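PDB 5AH5: leucine--trna ligase from Agrobacterium radiobacter, which probably catalyses the ATP-dependent attachment of L-leucine to tRNA(Leu), giving leucyl-tRNA(Leu), AMP and diphosphate. Local coordinates for residues Lys280-Ser285 with Val321-Met326; Ile302-Met307 with Val317-Ala322; Pro647-Asn652 with Ser700-Ala705; Glu654-Ala659 with Glu746-Ala751. One frame throughout, in Å; residues are numbered along the deposited sequence.

Contact 1. Residues Lys280-Ser285 with Val321-Met326; sequences KDYCES and VANYVM. With nucleotides of chain D.
Tyr282 meets Val321 by its ring edge, while a few residues further on the segment that receives it pairs with a tRNA adenine through its backbone. With its CG anti to the backbone N (chi1 170°), the tyrosine reaches from helix 277-287 to Val321 on strand 315-322, where CE2 lies 3.5 Å from Val321 CG1, a methyl in the plane of the ring. The same methyl takes Cys283 SG at 3.7 Å. The phenol OH passes on towards Asn323 and is hydrogen-bonded to Ser300; Asn323 OD1 takes Ser300 N and ND2 gives to Ala298 O, bonds that would hold the amide in place. In the loop that follows, the backbone of the editing domain meets the tRNA. C82 of chain D donates its O2' to Tyr324 O at 2.8 Å, the hydroxyl standing at the edge of the Tyr324 ring. Met326 N gives a nearly straight bond to A84 N1 of chain D (3.2 Å, 163°), and N6 of the same chain D adenine returns one to Met326 O at 2.9 Å. Within this segment the base edge is thus read by one peptide donor and one peptide acceptor, a pattern consistent with recognition of adenine.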
# COMPACT_ATOMS: atom_id res chain seq x y z
N LYS B 280 -45.76 1.14 3.34
CA LYS B 280 -45.00 1.49 2.13
C LYS B 280 -44.73 2.98 2.03
O LYS B 280 -43.84 3.38 1.30
CB LYS B 280 -45.73 1.05 0.86
CG LYS B 280 -46.08 -0.44 0.83
CD LYS B 280 -45.91 -1.06 -0.56
CE LYS B 280 -44.45 -1.07 -1.00
NZ LYS B 280 -44.12 -2.27 -1.82
N ASP B 281 -45.51 3.80 2.74
CA ASP B 281 -45.24 5.24 2.86
C ASP B 281 -44.10 5.53 3.85
O ASP B 281 -43.23 6.35 3.57
CB ASP B 281 -46.51 6.02 3.28
CG ASP B 281 -47.46 6.30 2.11
OD1 ASP B 281 -47.33 5.66 1.03
OD2 ASP B 281 -48.33 7.17 2.28
N TYR B 282 -44.13 4.87 5.00
CA TYR B 282 -43.08 5.03 6.02
C TYR B 282 -41.73 4.52 5.52
O TYR B 282 -40.71 5.21 5.67
CB TYR B 282 -43.44 4.27 7.29
CG TYR B 282 -42.30 4.19 8.27
CD1 TYR B 282 -41.94 5.30 9.04
CD2 TYR B 282 -41.55 3.02 8.41
CE1 TYR B 282 -40.88 5.24 9.93
CE2 TYR B 282 -40.49 2.96 9.30
CZ TYR B 282 -40.15 4.06 10.05
OH TYR B 282 -39.10 3.97 10.94
N CYS B 283 -41.74 3.31 4.96
CA CYS B 283 -40.53 2.68 4.43
C CYS B 283 -39.88 3.55 3.36
O CYS B 283 -38.74 3.97 3.52
CB CYS B 283 -40.82 1.28 3.92
SG CYS B 283 -41.23 0.15 5.28
N GLU B 284 -40.62 3.89 2.31
CA GLU B 284 -40.04 4.70 1.24
C GLU B 284 -39.54 6.05 1.77
O GLU B 284 -38.64 6.63 1.16
CB GLU B 284 -41.01 4.88 0.05
CG GLU B 284 -41.50 3.58 -0.63
CD GLU B 284 -40.42 2.73 -1.32
OE1 GLU B 284 -39.30 3.23 -1.54
OE2 GLU B 284 -40.72 1.55 -1.65
N SER B 285 -40.10 6.53 2.89
CA SER B 285 -39.61 7.76 3.54
C SER B 285 -38.26 7.61 4.25
O SER B 285 -37.55 8.61 4.42
CB SER B 285 -40.62 8.33 4.54
OG SER B 285 -40.53 7.70 5.82
N VAL B 321 -41.44 -1.89 12.13
CA VAL B 321 -40.45 -1.51 11.12
C VAL B 321 -39.87 -0.19 11.62
O VAL B 321 -40.61 0.79 11.73
CB VAL B 321 -41.08 -1.41 9.69
CG1 VAL B 321 -40.27 -0.53 8.74
CG2 VAL B 321 -41.22 -2.79 9.07
N ALA B 322 -38.58 -0.19 11.96
CA ALA B 322 -37.91 0.97 12.57
C ALA B 322 -36.63 1.37 11.83
O ALA B 322 -35.94 0.53 11.23
CB ALA B 322 -37.60 0.67 14.03
N ASN B 323 -36.33 2.68 11.88
CA ASN B 323 -35.17 3.28 11.19
C ASN B 323 -33.81 2.95 11.84
O ASN B 323 -32.79 2.84 11.15
CB ASN B 323 -35.37 4.80 11.03
CG ASN B 323 -35.27 5.56 12.36
OD1 ASN B 323 -35.34 4.97 13.43
ND2 ASN B 323 -35.12 6.88 12.28
N TYR B 324 -33.83 2.78 13.17
CA TYR B 324 -32.62 2.51 13.96
C TYR B 324 -32.10 1.09 13.76
O TYR B 324 -31.07 0.74 14.33
CB TYR B 324 -32.85 2.81 15.47
CG TYR B 324 -33.52 1.67 16.22
CD1 TYR B 324 -34.90 1.55 16.25
CD2 TYR B 324 -32.76 0.70 16.88
CE1 TYR B 324 -35.52 0.49 16.91
CE2 TYR B 324 -33.36 -0.36 17.54
CZ TYR B 324 -34.74 -0.47 17.56
OH TYR B 324 -35.33 -1.53 18.22
N VAL B 325 -32.81 0.25 13.00
CA VAL B 325 -32.24 -1.02 12.57
C VAL B 325 -31.46 -0.70 11.31
O VAL B 325 -32.03 -0.24 10.32
CB VAL B 325 -33.30 -2.08 12.29
CG1 VAL B 325 -32.66 -3.36 11.75
CG2 VAL B 325 -34.08 -2.38 13.56
N MET B 326 -30.15 -0.93 11.37
CA MET B 326 -29.28 -0.60 10.24
C MET B 326 -29.21 -1.82 9.32
O MET B 326 -28.97 -2.93 9.77
CB MET B 326 -27.90 -0.14 10.71
CG MET B 326 -27.94 0.94 11.78
SD MET B 326 -29.10 2.29 11.42
CE MET B 326 -28.15 3.32 10.31
P C D 82 -24.11 3.34 12.21
OP1 C D 82 -25.03 2.90 11.11
OP2 C D 82 -23.47 4.67 12.11
O5' C D 82 -24.83 3.24 13.64
C5' C D 82 -25.65 4.31 14.14
C4' C D 82 -26.17 4.00 15.53
O4' C D 82 -27.20 4.98 15.85
C3' C D 82 -26.82 2.64 15.74
O3' C D 82 -26.72 2.16 17.08
C2' C D 82 -28.29 2.92 15.40
O2' C D 82 -29.19 2.00 15.97
C1' C D 82 -28.46 4.33 15.98
N1 C D 82 -29.49 5.22 15.40
C2 C D 82 -29.92 6.32 16.16
O2 C D 82 -29.47 6.47 17.30
N3 C D 82 -30.83 7.16 15.63
C4 C D 82 -31.31 6.96 14.40
N4 C D 82 -32.21 7.81 13.93
C5 C D 82 -30.86 5.86 13.60
C6 C D 82 -29.95 5.04 14.13
P A D 84 -23.00 -4.26 19.02
OP1 A D 84 -22.13 -4.65 20.15
OP2 A D 84 -22.83 -4.87 17.67
O5' A D 84 -24.48 -4.58 19.52
C5' A D 84 -25.07 -5.89 19.32
C4' A D 84 -26.56 -5.81 19.48
O4' A D 84 -27.12 -4.90 18.50
C3' A D 84 -27.35 -7.10 19.25
O3' A D 84 -27.34 -7.97 20.37
C2' A D 84 -28.75 -6.55 19.01
O2' A D 84 -29.38 -6.25 20.25
C1' A D 84 -28.45 -5.28 18.20
N9 A D 84 -28.57 -5.41 16.74
C8 A D 84 -28.55 -6.54 15.97
N7 A D 84 -28.73 -6.31 14.69
C5 A D 84 -28.86 -4.93 14.61
C6 A D 84 -29.07 -4.06 13.53
N6 A D 84 -29.17 -4.47 12.26
N1 A D 84 -29.17 -2.74 13.79
C2 A D 84 -29.06 -2.33 15.07
N3 A D 84 -28.85 -3.05 16.17
C4 A D 84 -28.77 -4.36 15.87

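Contact 2. Residues Ile302-Met307 with Val317-Ala322; sequences IFTGLM and VPLYVA
Ile302 and Val321 form a hydrogen-bonded antiparallel pair in a beta hairpin, strands 301-310 and 315-322, which belongs to the mixed sheet of the editing domain. Ile302 N donates to Val321 O at 2.9 Å, and Val321 N returns a bond to Ile302 O at 3.1 Å. The two side chains lie side by side on the face covered by helix 277-287, with Ile302 CG2 against Val321 CB. Next comes the non-hydrogen-bonded pair Phe303-Tyr320, on the other face. Phe303 CA sits over the Tyr320 ring in a CH-pi contact, 4.0 Å from its centroid, and the two rings meet at an oblique 49°. An extended first torsion (chi1 177°) lays the Phe303 ring alongside the chain that follows, with Gly305 N 3.5 Å above the ring centre. At Gly305 the chain turns a corner, and pairing resumes at Met307-Pro318 with the register shifted by two, a beta bulge. Beyond the bulge Met307 CE lies 3.9 Å from Pro318 CB. Before the corner, Thr304 ties the strand down twice through one acceptor. Its N reaches Leu319 O at 3.1 Å in a nearly straight bond, and its OG1 donates to that same oxygen at 2.7 Å, approaching not along a lone pair but from above the carbonyl plane, on the face that the N-H also uses.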
# COMPACT_ATOMS: atom_id res chain seq x y z
N ILE B 302 -43.05 2.17 12.58
CA ILE B 302 -44.46 1.91 12.29
C ILE B 302 -44.82 0.48 12.70
O ILE B 302 -44.14 -0.47 12.32
CB ILE B 302 -44.81 2.13 10.80
CG1 ILE B 302 -46.30 1.90 10.56
CG2 ILE B 302 -43.99 1.24 9.86
CD1 ILE B 302 -46.77 2.40 9.23
N PHE B 303 -45.89 0.35 13.49
CA PHE B 303 -46.44 -0.96 13.87
C PHE B 303 -46.92 -1.64 12.60
O PHE B 303 -47.62 -1.02 11.79
CB PHE B 303 -47.58 -0.81 14.90
CG PHE B 303 -48.25 -2.11 15.29
CD1 PHE B 303 -47.49 -3.22 15.68
CD2 PHE B 303 -49.64 -2.22 15.30
CE1 PHE B 303 -48.11 -4.41 16.05
CE2 PHE B 303 -50.26 -3.41 15.67
CZ PHE B 303 -49.49 -4.51 16.05
N THR B 304 -46.50 -2.88 12.39
CA THR B 304 -46.86 -3.61 11.17
C THR B 304 -48.36 -3.83 11.10
O THR B 304 -48.95 -3.76 10.02
CB THR B 304 -46.19 -5.00 11.11
OG1 THR B 304 -44.88 -4.94 11.67
CG2 THR B 304 -46.14 -5.51 9.66
N GLY B 305 -48.96 -4.10 12.27
CA GLY B 305 -50.31 -4.64 12.36
C GLY B 305 -50.15 -6.07 12.84
O GLY B 305 -50.65 -6.42 13.90
N LEU B 306 -49.42 -6.87 12.06
CA LEU B 306 -49.26 -8.32 12.30
C LEU B 306 -48.45 -8.62 13.59
O LEU B 306 -48.02 -7.69 14.30
CB LEU B 306 -48.63 -9.04 11.07
CG LEU B 306 -48.99 -8.69 9.60
CD1 LEU B 306 -48.60 -9.82 8.65
CD2 LEU B 306 -50.46 -8.33 9.38
N MET B 307 -48.30 -9.92 13.90
CA MET B 307 -47.59 -10.40 15.09
C MET B 307 -46.91 -11.76 14.84
O MET B 307 -47.21 -12.48 13.87
CB MET B 307 -48.54 -10.48 16.31
CG MET B 307 -48.80 -9.14 16.99
SD MET B 307 -48.79 -9.21 18.81
CE MET B 307 -49.43 -7.58 19.24
N VAL B 317 -45.69 -12.07 19.99
CA VAL B 317 -44.88 -10.84 20.13
C VAL B 317 -45.22 -9.83 19.00
O VAL B 317 -45.47 -10.25 17.86
CB VAL B 317 -43.37 -11.18 20.07
CG1 VAL B 317 -42.54 -10.05 20.68
CG2 VAL B 317 -43.04 -12.50 20.77
N PRO B 318 -45.22 -8.51 19.30
CA PRO B 318 -45.51 -7.51 18.26
C PRO B 318 -44.37 -7.26 17.25
O PRO B 318 -43.20 -7.26 17.64
CB PRO B 318 -45.80 -6.23 19.07
CG PRO B 318 -45.12 -6.42 20.38
CD PRO B 318 -45.19 -7.89 20.65
N LEU B 319 -44.72 -7.05 15.97
CA LEU B 319 -43.74 -6.76 14.90
C LEU B 319 -43.84 -5.30 14.45
O LEU B 319 -44.93 -4.74 14.32
CB LEU B 319 -43.95 -7.71 13.71
CG LEU B 319 -42.97 -7.66 12.52
CD1 LEU B 319 -41.55 -7.99 12.95
CD2 LEU B 319 -43.39 -8.63 11.42
N TYR B 320 -42.68 -4.69 14.20
CA TYR B 320 -42.54 -3.28 13.81
C TYR B 320 -41.56 -3.12 12.62
O TYR B 320 -40.96 -4.11 12.16
CB TYR B 320 -42.04 -2.46 15.02
CG TYR B 320 -43.10 -2.09 16.07
CD1 TYR B 320 -43.60 -3.05 16.97
CD2 TYR B 320 -43.57 -0.77 16.19
CE1 TYR B 320 -44.55 -2.71 17.93
CE2 TYR B 320 -44.51 -0.42 17.15
CZ TYR B 320 -45.00 -1.39 18.01
OH TYR B 320 -45.93 -1.04 18.96
N VAL B 321 -41.44 -1.89 12.13
CA VAL B 321 -40.45 -1.51 11.12
C VAL B 321 -39.87 -0.19 11.62
O VAL B 321 -40.61 0.79 11.73
CB VAL B 321 -41.08 -1.41 9.69
CG1 VAL B 321 -40.27 -0.53 8.74
CG2 VAL B 321 -41.22 -2.79 9.07
N ALA B 322 -38.58 -0.19 11.96
CA ALA B 322 -37.91 0.97 12.57
C ALA B 322 -36.63 1.37 11.83
O ALA B 322 -35.94 0.53 11.23
CB ALA B 322 -37.60 0.67 14.03

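Contact 3. Residues Pro647-Asn652 with Ser700-Ala705; sequences PDDCEN and SPTVLA
Asp649 and Val703 form the close part of this contact: Val703 CG2 sits 3.4 Å from Asp649 O and also faces the aspartate CB. Beside it, the Asp649 side chain crosses that of Thr702 at about a right angle, with OD1 3.3 Å from Thr702 CG2. It is therefore the methyl of the threonine that meets the carboxylate, while Asp649 OD2 is hydrogen-bonded to Cys646 N within its own turn. Cys650 points its CB away from helix 701-715 and packs on helix 653-674, so its SG comes no nearer than 4.4 Å to Val703 CG2. The two segments bring together the starts of two helices in the anticodon-binding region: Asn652 is the N-cap of helix 653-674, its OD1 accepting from Asp655 N, and Ser700 holds the corresponding position before helix 701-715. Ser700 makes no capping bond with its side chain; OG is instead hydrogen-bonded to Asp655 OD2, which also takes Glu651 N. Towards solvent the fit is slacker. Glu651, bent at chi2, brings its carboxylate towards the serine, but OE1 stays 3.6 Å from Ser700 OG with no hydrogen bond, and Asn652 ND2 stops 4.5 Å from that hydroxyl.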
# COMPACT_ATOMS: atom_id res chain seq x y z
N PRO B 647 43.50 -4.41 3.50
CA PRO B 647 44.36 -4.40 4.73
C PRO B 647 45.79 -3.95 4.47
O PRO B 647 46.30 -3.10 5.19
CB PRO B 647 44.32 -5.84 5.22
CG PRO B 647 43.09 -6.42 4.64
CD PRO B 647 42.74 -5.68 3.39
N ASP B 648 46.40 -4.45 3.38
CA ASP B 648 47.75 -4.03 2.92
C ASP B 648 47.91 -2.57 2.50
O ASP B 648 49.03 -2.09 2.39
CB ASP B 648 48.25 -4.92 1.74
CG ASP B 648 48.59 -6.37 2.17
OD1 ASP B 648 48.41 -6.72 3.36
OD2 ASP B 648 49.02 -7.16 1.28
N ASP B 649 46.81 -1.87 2.22
CA ASP B 649 46.88 -0.43 1.96
C ASP B 649 47.12 0.41 3.26
O ASP B 649 47.62 1.52 3.18
CB ASP B 649 45.58 0.06 1.29
CG ASP B 649 45.16 -0.76 -0.00
OD1 ASP B 649 46.02 -1.13 -0.82
OD2 ASP B 649 43.93 -0.96 -0.20
N CYS B 650 46.69 -0.09 4.41
CA CYS B 650 46.80 0.61 5.69
C CYS B 650 48.24 0.55 6.30
O CYS B 650 48.67 -0.48 6.84
CB CYS B 650 45.82 -0.00 6.69
SG CYS B 650 44.08 0.17 6.22
N GLU B 651 48.93 1.68 6.22
CA GLU B 651 50.27 1.84 6.76
C GLU B 651 50.33 2.31 8.21
O GLU B 651 51.43 2.44 8.75
CB GLU B 651 51.09 2.76 5.85
CG GLU B 651 51.77 1.94 4.74
CD GLU B 651 51.87 2.64 3.40
OE1 GLU B 651 51.74 3.88 3.33
OE2 GLU B 651 52.09 1.93 2.40
N ASN B 652 49.19 2.51 8.87
CA ASN B 652 49.17 2.97 10.26
C ASN B 652 47.79 2.88 10.93
O ASN B 652 46.81 2.35 10.34
CB ASN B 652 49.69 4.41 10.32
CG ASN B 652 48.80 5.36 9.59
OD1 ASN B 652 47.60 5.45 9.88
ND2 ASN B 652 49.36 6.08 8.64
N SER B 700 47.15 7.46 3.98
CA SER B 700 47.98 7.04 2.84
C SER B 700 47.12 7.25 1.57
O SER B 700 45.93 6.97 1.62
CB SER B 700 48.40 5.57 2.95
OG SER B 700 48.53 5.17 4.31
N PRO B 701 47.69 7.79 0.47
CA PRO B 701 46.98 8.03 -0.78
C PRO B 701 46.00 6.90 -1.18
O PRO B 701 44.82 7.16 -1.47
CB PRO B 701 48.11 8.12 -1.80
CG PRO B 701 49.28 8.62 -1.03
CD PRO B 701 49.08 8.29 0.42
N THR B 702 46.47 5.66 -1.14
CA THR B 702 45.69 4.52 -1.58
C THR B 702 44.45 4.34 -0.70
O THR B 702 43.39 4.01 -1.22
CB THR B 702 46.57 3.24 -1.71
OG1 THR B 702 47.49 3.39 -2.80
CG2 THR B 702 45.73 1.99 -1.94
N VAL B 703 44.57 4.60 0.60
CA VAL B 703 43.45 4.47 1.53
C VAL B 703 42.39 5.54 1.24
O VAL B 703 41.19 5.30 1.44
CB VAL B 703 43.89 4.60 2.99
CG1 VAL B 703 42.70 4.69 3.93
CG2 VAL B 703 44.79 3.42 3.37
N LEU B 704 42.87 6.72 0.86
CA LEU B 704 42.03 7.85 0.61
C LEU B 704 41.35 7.69 -0.75
O LEU B 704 40.19 7.93 -0.85
CB LEU B 704 42.82 9.15 0.64
CG LEU B 704 41.99 10.40 0.34
CD1 LEU B 704 40.87 10.56 1.37
CD2 LEU B 704 42.86 11.65 0.26
N ALA B 705 42.07 7.30 -1.78
CA ALA B 705 41.42 7.03 -3.08
C ALA B 705 40.33 5.92 -2.94
O ALA B 705 39.21 6.05 -3.46
CB ALA B 705 42.42 6.66 -4.13

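Contact 4. Residues Glu654-Ala659 with Glu746-Ala751; sequences EDREIA and ERLVQA
Near the start of helix 653-674, Arg656 projects across a loop of the anticodon-binding region, the irregular segment 746-751 that leads into strand 753-760. Bends at chi2 (-91°) and chi3 (-81°) fold the arginine chain round so that its guanidinium reaches the loop backbone. NH1 donates to Arg747 O at 2.8 Å; the oxygen lies at the guanidinium edge, yet the bond is weak because the angle at the hydrogen is only 129°. Gln750 O lies 3.1 Å from Arg656 NH1. Ala751 CA covers one face of the guanidinium, offset toward the rim, and the Leu748 side chain crosses the arginine, its CD2 3.8 Å from NH1. The helix and the loop are thus joined by a side chain whose NH1 makes one weak bond to a main-chain oxygen, and a water adds a second, bridging link between two main-chain carbonyls. That water donates to Arg656 O at 2.7 Å and to Leu748 O at 2.6 Å, tying a carbonyl of the helix to one of the loop. One turn further along the helix the contact becomes apolar: Ala659 points its CB at the loop and meets Leu748 CD2 at 3.9 Å, while Leu748 also touches Gln663. Glu657 OE1 approaches Ala751 CB at 4.2 Å, and its partner oxygen OE2 is committed to a salt bridge with Arg660.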
# COMPACT_ATOMS: atom_id res chain seq x y z
N GLU B 654 45.80 5.48 11.73
CA GLU B 654 44.87 6.45 11.14
C GLU B 654 44.14 5.90 9.89
O GLU B 654 42.94 6.11 9.74
CB GLU B 654 45.59 7.76 10.78
CG GLU B 654 45.82 8.71 11.96
CD GLU B 654 46.29 10.10 11.52
OE1 GLU B 654 47.52 10.26 11.30
OE2 GLU B 654 45.45 11.05 11.38
N ASP B 655 44.88 5.22 9.01
CA ASP B 655 44.29 4.44 7.91
C ASP B 655 43.30 3.45 8.41
O ASP B 655 42.24 3.28 7.84
CB ASP B 655 45.35 3.67 7.16
CG ASP B 655 46.26 4.54 6.37
OD1 ASP B 655 45.86 5.67 6.04
OD2 ASP B 655 47.37 4.10 6.06
N ARG B 656 43.64 2.80 9.51
CA ARG B 656 42.79 1.78 10.08
C ARG B 656 41.58 2.36 10.78
O ARG B 656 40.60 1.62 11.00
CB ARG B 656 43.58 0.90 11.07
CG ARG B 656 44.50 -0.11 10.40
CD ARG B 656 43.80 -1.44 10.18
NE ARG B 656 43.77 -2.28 11.38
CZ ARG B 656 42.91 -3.27 11.62
NH1 ARG B 656 41.95 -3.58 10.75
NH2 ARG B 656 43.01 -3.96 12.75
N GLU B 657 41.64 3.63 11.20
CA GLU B 657 40.45 4.25 11.75
C GLU B 657 39.49 4.58 10.60
O GLU B 657 38.28 4.34 10.71
CB GLU B 657 40.74 5.50 12.56
CG GLU B 657 39.51 6.13 13.25
CD GLU B 657 38.70 5.16 14.13
OE1 GLU B 657 39.28 4.21 14.73
OE2 GLU B 657 37.46 5.34 14.23
N ILE B 658 40.06 5.10 9.52
CA ILE B 658 39.31 5.40 8.32
C ILE B 658 38.69 4.11 7.78
O ILE B 658 37.46 4.04 7.63
CB ILE B 658 40.16 6.12 7.26
CG1 ILE B 658 40.53 7.52 7.77
CG2 ILE B 658 39.39 6.24 5.94
CD1 ILE B 658 41.61 8.22 6.97
N ALA B 659 39.52 3.08 7.58
CA ALA B 659 39.07 1.83 6.96
C ALA B 659 37.93 1.23 7.75
O ALA B 659 36.94 0.80 7.20
CB ALA B 659 40.21 0.85 6.82
N GLU B 746 36.02 -7.96 6.51
CA GLU B 746 36.02 -8.32 7.95
C GLU B 746 37.40 -8.16 8.66
O GLU B 746 37.43 -8.04 9.86
CB GLU B 746 35.51 -9.76 8.17
CG GLU B 746 33.99 -9.88 8.35
CD GLU B 746 33.51 -9.47 9.75
OE1 GLU B 746 34.25 -9.69 10.75
OE2 GLU B 746 32.38 -8.92 9.87
N ARG B 747 38.49 -8.13 7.90
CA ARG B 747 39.82 -7.73 8.42
C ARG B 747 39.85 -6.25 8.86
O ARG B 747 40.69 -5.90 9.70
CB ARG B 747 40.98 -7.91 7.39
CG ARG B 747 41.12 -9.23 6.64
CD ARG B 747 42.34 -10.07 6.98
NE ARG B 747 43.60 -9.33 7.03
CZ ARG B 747 44.56 -9.31 6.10
NH1 ARG B 747 44.47 -9.99 4.95
NH2 ARG B 747 45.64 -8.56 6.31
N LEU B 748 39.02 -5.37 8.28
CA LEU B 748 39.12 -3.94 8.58
C LEU B 748 38.09 -3.40 9.52
O LEU B 748 38.17 -2.24 9.88
CB LEU B 748 39.18 -3.15 7.30
CG LEU B 748 40.39 -3.48 6.46
CD1 LEU B 748 40.16 -3.03 5.04
CD2 LEU B 748 41.64 -2.81 7.05
N VAL B 749 37.20 -4.25 9.99
CA VAL B 749 36.06 -3.86 10.80
C VAL B 749 36.39 -3.49 12.25
O VAL B 749 35.69 -2.62 12.83
CB VAL B 749 35.00 -5.01 10.83
CG1 VAL B 749 33.90 -4.80 11.88
CG2 VAL B 749 34.39 -5.13 9.45
N GLN B 750 37.36 -4.17 12.87
CA GLN B 750 37.87 -3.72 14.19
C GLN B 750 39.14 -3.04 13.87
O GLN B 750 39.90 -3.55 13.05
CB GLN B 750 38.18 -4.85 15.15
CG GLN B 750 37.00 -5.70 15.56
CD GLN B 750 37.44 -7.07 16.04
OE1 GLN B 750 38.28 -7.73 15.40
NE2 GLN B 750 36.89 -7.51 17.17
N ALA B 751 39.38 -1.90 14.49
CA ALA B 751 40.68 -1.26 14.42
C ALA B 751 41.51 -1.90 15.57
O ALA B 751 41.10 -2.92 16.14
CB ALA B 751 40.55 0.26 14.58
O HOH W 1 40.45 -0.98 10.15

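In the fold
The four contacts form two pairs on opposite sides of the chain's centre. Contacts 1 and 2, with centres 12 Å apart, share Val321 and Ala322: the helix of contact 1 packs on the hairpin of contact 2, where Tyr282 CD2 lies 3.4 Å from Ile302 CG2. Contacts 3 and 4, 10 Å apart between centres, interlock along the chain and meet at Asp655, whose OD1 probably accepts a hydrogen bond from Ser700 N at 3.0 Å. Centres of contacts 1 and 4 are about 79 Å apart. All four lie away from the leucyl-sulfamoyl-adenosine pocket and the zinc site. Contact 1 touches the tRNA directly. The nearest atom of contact 2 is about 8 Å from the bound tRNA, that of contact 4 about 10 Å and that of contact 3 about 12 Å.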